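Local coordinates for protein FG41 Malonate Semialdehyde Decarboxylase (PDB 4LHP) that belongs to the tautomerase family of the MIF clan and assembles as a trimer of identical subunits, at residues A[114-117]-A[121-124]. Numbering follows the deposited sequence.
Sequences WSFG and AQYV. With PO4 (phosphate ion), chain M.
The side-chain amide of Q122 reads the backbone of 116-117 with both its ends. Q122 OE1 accepts the N-H of F116 in a nearly straight bond (N to OE1 3.0 Å, 171°), and Q122 NE2 donates to G117 O at 3.1 Å along a more bent path. A bend at chi2 (82°) brings the Q122 amide to both backbone groups; its OE1 also lies at the edge of the F116 ring, 3.3 Å from CD2. The adjoining rim of that ring, CE2 and CZ, points at the face of Y123 in an offset edge-to-face pair with planes at 86°. Y123 in turn sends its CD2-CE2 edge toward the five-membered ring of W114, completing a three-ring aromatic cluster. A water bridges the backbones, donating to W114 O at 2.6 Å and accepting from Y123 N. The contact thus ties strand 114-115 to the short helix 122-125, with A121 at the N-cap position, in the C-terminal part of this trimeric tautomerase-family protein; W114 and S115 extend an antiparallel ladder into a neighbouring subunit. F103 of that subunit meets F116 edge-to-face, and R61 NH2 of the same subunit hydrogen-bonds F116 O. Y123 OH lies 3.2 Å from O1 of a phosphate ion, itself held by T72 and Q73.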
ATOM      1  N   TRP A 114       5.653   6.940 -12.287  1.00 16.60           N
ATOM      2  CA  TRP A 114       6.773   6.069 -11.951  1.00 13.56           C
ATOM      3  C   TRP A 114       8.124   6.730 -12.172  1.00 14.86           C
ATOM      4  O   TRP A 114       8.373   7.328 -13.220  1.00 11.95           O
ATOM      5  CB  TRP A 114       6.716   4.788 -12.784  1.00 14.70           C
ATOM      6  CG  TRP A 114       5.443   4.022 -12.634  1.00 18.48           C
ATOM      7  CD1 TRP A 114       4.295   4.191 -13.351  1.00 13.84           C
ATOM      8  CD2 TRP A 114       5.186   2.956 -11.711  1.00 16.02           C
ATOM      9  NE1 TRP A 114       3.339   3.299 -12.930  1.00 19.15           N
ATOM     10  CE2 TRP A 114       3.862   2.529 -11.925  1.00 20.22           C
ATOM     11  CE3 TRP A 114       5.947   2.324 -10.724  1.00 13.76           C
ATOM     12  CZ2 TRP A 114       3.281   1.499 -11.189  1.00 14.86           C
ATOM     13  CZ3 TRP A 114       5.369   1.300  -9.996  1.00 18.86           C
ATOM     14  CH2 TRP A 114       4.049   0.899 -10.232  1.00 15.88           C
ATOM     15  N   SER A 115       8.989   6.609 -11.172  1.00 13.83           N
ATOM     16  CA  SER A 115      10.405   6.896 -11.340  1.00 11.77           C
ATOM     17  C   SER A 115      11.198   5.667 -10.917  1.00 14.19           C
ATOM     18  O   SER A 115      11.084   5.204  -9.780  1.00 12.82           O
ATOM     19  CB  SER A 115      10.829   8.109 -10.513  1.00 10.58           C
ATOM     20  OG  SER A 115      12.237   8.274 -10.562  1.00 14.46           O
ATOM     21  N   PHE A 116      11.994   5.139 -11.839  1.00 16.62           N
ATOM     22  CA  PHE A 116      12.773   3.937 -11.580  1.00 12.35           C
ATOM     23  C   PHE A 116      14.128   4.281 -10.974  1.00 19.79           C
ATOM     24  O   PHE A 116      14.907   3.393 -10.625  1.00 14.39           O
ATOM     25  CB  PHE A 116      12.953   3.141 -12.872  1.00 18.54           C
ATOM     26  CG  PHE A 116      11.673   2.574 -13.413  1.00 12.24           C
ATOM     27  CD1 PHE A 116      11.333   1.253 -13.180  1.00 17.83           C
ATOM     28  CD2 PHE A 116      10.804   3.363 -14.143  1.00 14.83           C
ATOM     29  CE1 PHE A 116      10.155   0.729 -13.671  1.00 14.94           C
ATOM     30  CE2 PHE A 116       9.624   2.845 -14.637  1.00 17.14           C
ATOM     31  CZ  PHE A 116       9.298   1.527 -14.398  1.00 21.71           C
ATOM     32  N   GLY A 117      14.405   5.576 -10.850  1.00 17.79           N
ATOM     33  CA  GLY A 117      15.639   6.030 -10.236  1.00 17.57           C
ATOM     34  C   GLY A 117      16.182   7.304 -10.853  1.00 14.24           C
ATOM     35  O   GLY A 117      15.667   7.794 -11.861  1.00 11.99           O
ATOM     36  N   ALA A 121      11.420  10.332 -14.734  1.00 14.94           N
ATOM     37  CA  ALA A 121      10.231   9.561 -15.075  1.00 10.49           C
ATOM     38  C   ALA A 121      10.479   8.914 -16.429  1.00 14.07           C
ATOM     39  O   ALA A 121      10.219   9.512 -17.472  1.00 15.73           O
ATOM     40  CB  ALA A 121       9.012  10.459 -15.123  1.00 14.98           C
ATOM     41  N   GLN A 122      10.991   7.688 -16.404  1.00 15.16           N
ATOM     42  CA  GLN A 122      11.522   7.057 -17.608  1.00 15.24           C
ATOM     43  C   GLN A 122      10.468   6.811 -18.692  1.00 22.21           C
ATOM     44  O   GLN A 122      10.781   6.865 -19.882  1.00 15.83           O
ATOM     45  CB  GLN A 122      12.252   5.757 -17.255  1.00 15.15           C
ATOM     46  CG  GLN A 122      13.611   5.978 -16.593  1.00 14.99           C
ATOM     47  CD  GLN A 122      13.506   6.263 -15.106  1.00 14.56           C
ATOM     48  OE1 GLN A 122      12.415   6.261 -14.539  1.00  9.71           O
ATOM     49  NE2 GLN A 122      14.645   6.507 -14.465  1.00 16.09           N
ATOM     50  N   TYR A 123       9.226   6.547 -18.291  1.00 15.22           N
ATOM     51  CA  TYR A 123       8.143   6.363 -19.256  1.00 17.29           C
ATOM     52  C   TYR A 123       7.823   7.677 -19.964  1.00 23.51           C
ATOM     53  O   TYR A 123       7.408   7.681 -21.123  1.00 23.01           O
ATOM     54  CB  TYR A 123       6.872   5.847 -18.575  1.00 20.34           C
ATOM     55  CG  TYR A 123       6.886   4.389 -18.160  1.00 24.31           C
ATOM     56  CD1 TYR A 123       7.360   3.395 -19.013  1.00 19.21           C
ATOM     57  CD2 TYR A 123       6.404   4.005 -16.914  1.00 21.32           C
ATOM     58  CE1 TYR A 123       7.357   2.060 -18.627  1.00 27.48           C
ATOM     59  CE2 TYR A 123       6.400   2.681 -16.520  1.00 24.49           C
ATOM     60  CZ  TYR A 123       6.877   1.713 -17.376  1.00 18.57           C
ATOM     61  OH  TYR A 123       6.865   0.395 -16.977  1.00 24.77           O
ATOM     62  N   VAL A 124       8.004   8.791 -19.258  1.00 19.42           N
ATOM     63  CA  VAL A 124       7.683  10.106 -19.807  1.00 21.19           C
ATOM     64  C   VAL A 124       8.780  10.588 -20.752  1.00 19.73           C
ATOM     65  O   VAL A 124       8.496  11.071 -21.848  1.00 17.12           O
ATOM     66  CB  VAL A 124       7.486  11.155 -18.690  1.00 20.59           C
ATOM     67  CG1 VAL A 124       7.251  12.533 -19.284  1.00 17.68           C
ATOM     68  CG2 VAL A 124       6.327  10.761 -17.783  1.00 17.27           C
TER
HETATM   69  P   PO4 M 201       3.910  -2.048 -15.326  1.00 60.06           P
HETATM   70  O1  PO4 M 201       5.409  -2.045 -15.524  1.00 48.88           O
HETATM   71  O2  PO4 M 201       3.458  -3.428 -14.909  1.00 52.91           O
HETATM   72  O3  PO4 M 201       3.541  -1.052 -14.250  1.00 42.85           O
HETATM   73  O4  PO4 M 201       3.235  -1.677 -16.626  1.00 53.97           O
HETATM   74  O   HOH W   1       7.834   7.525 -15.790  1.00 15.30           O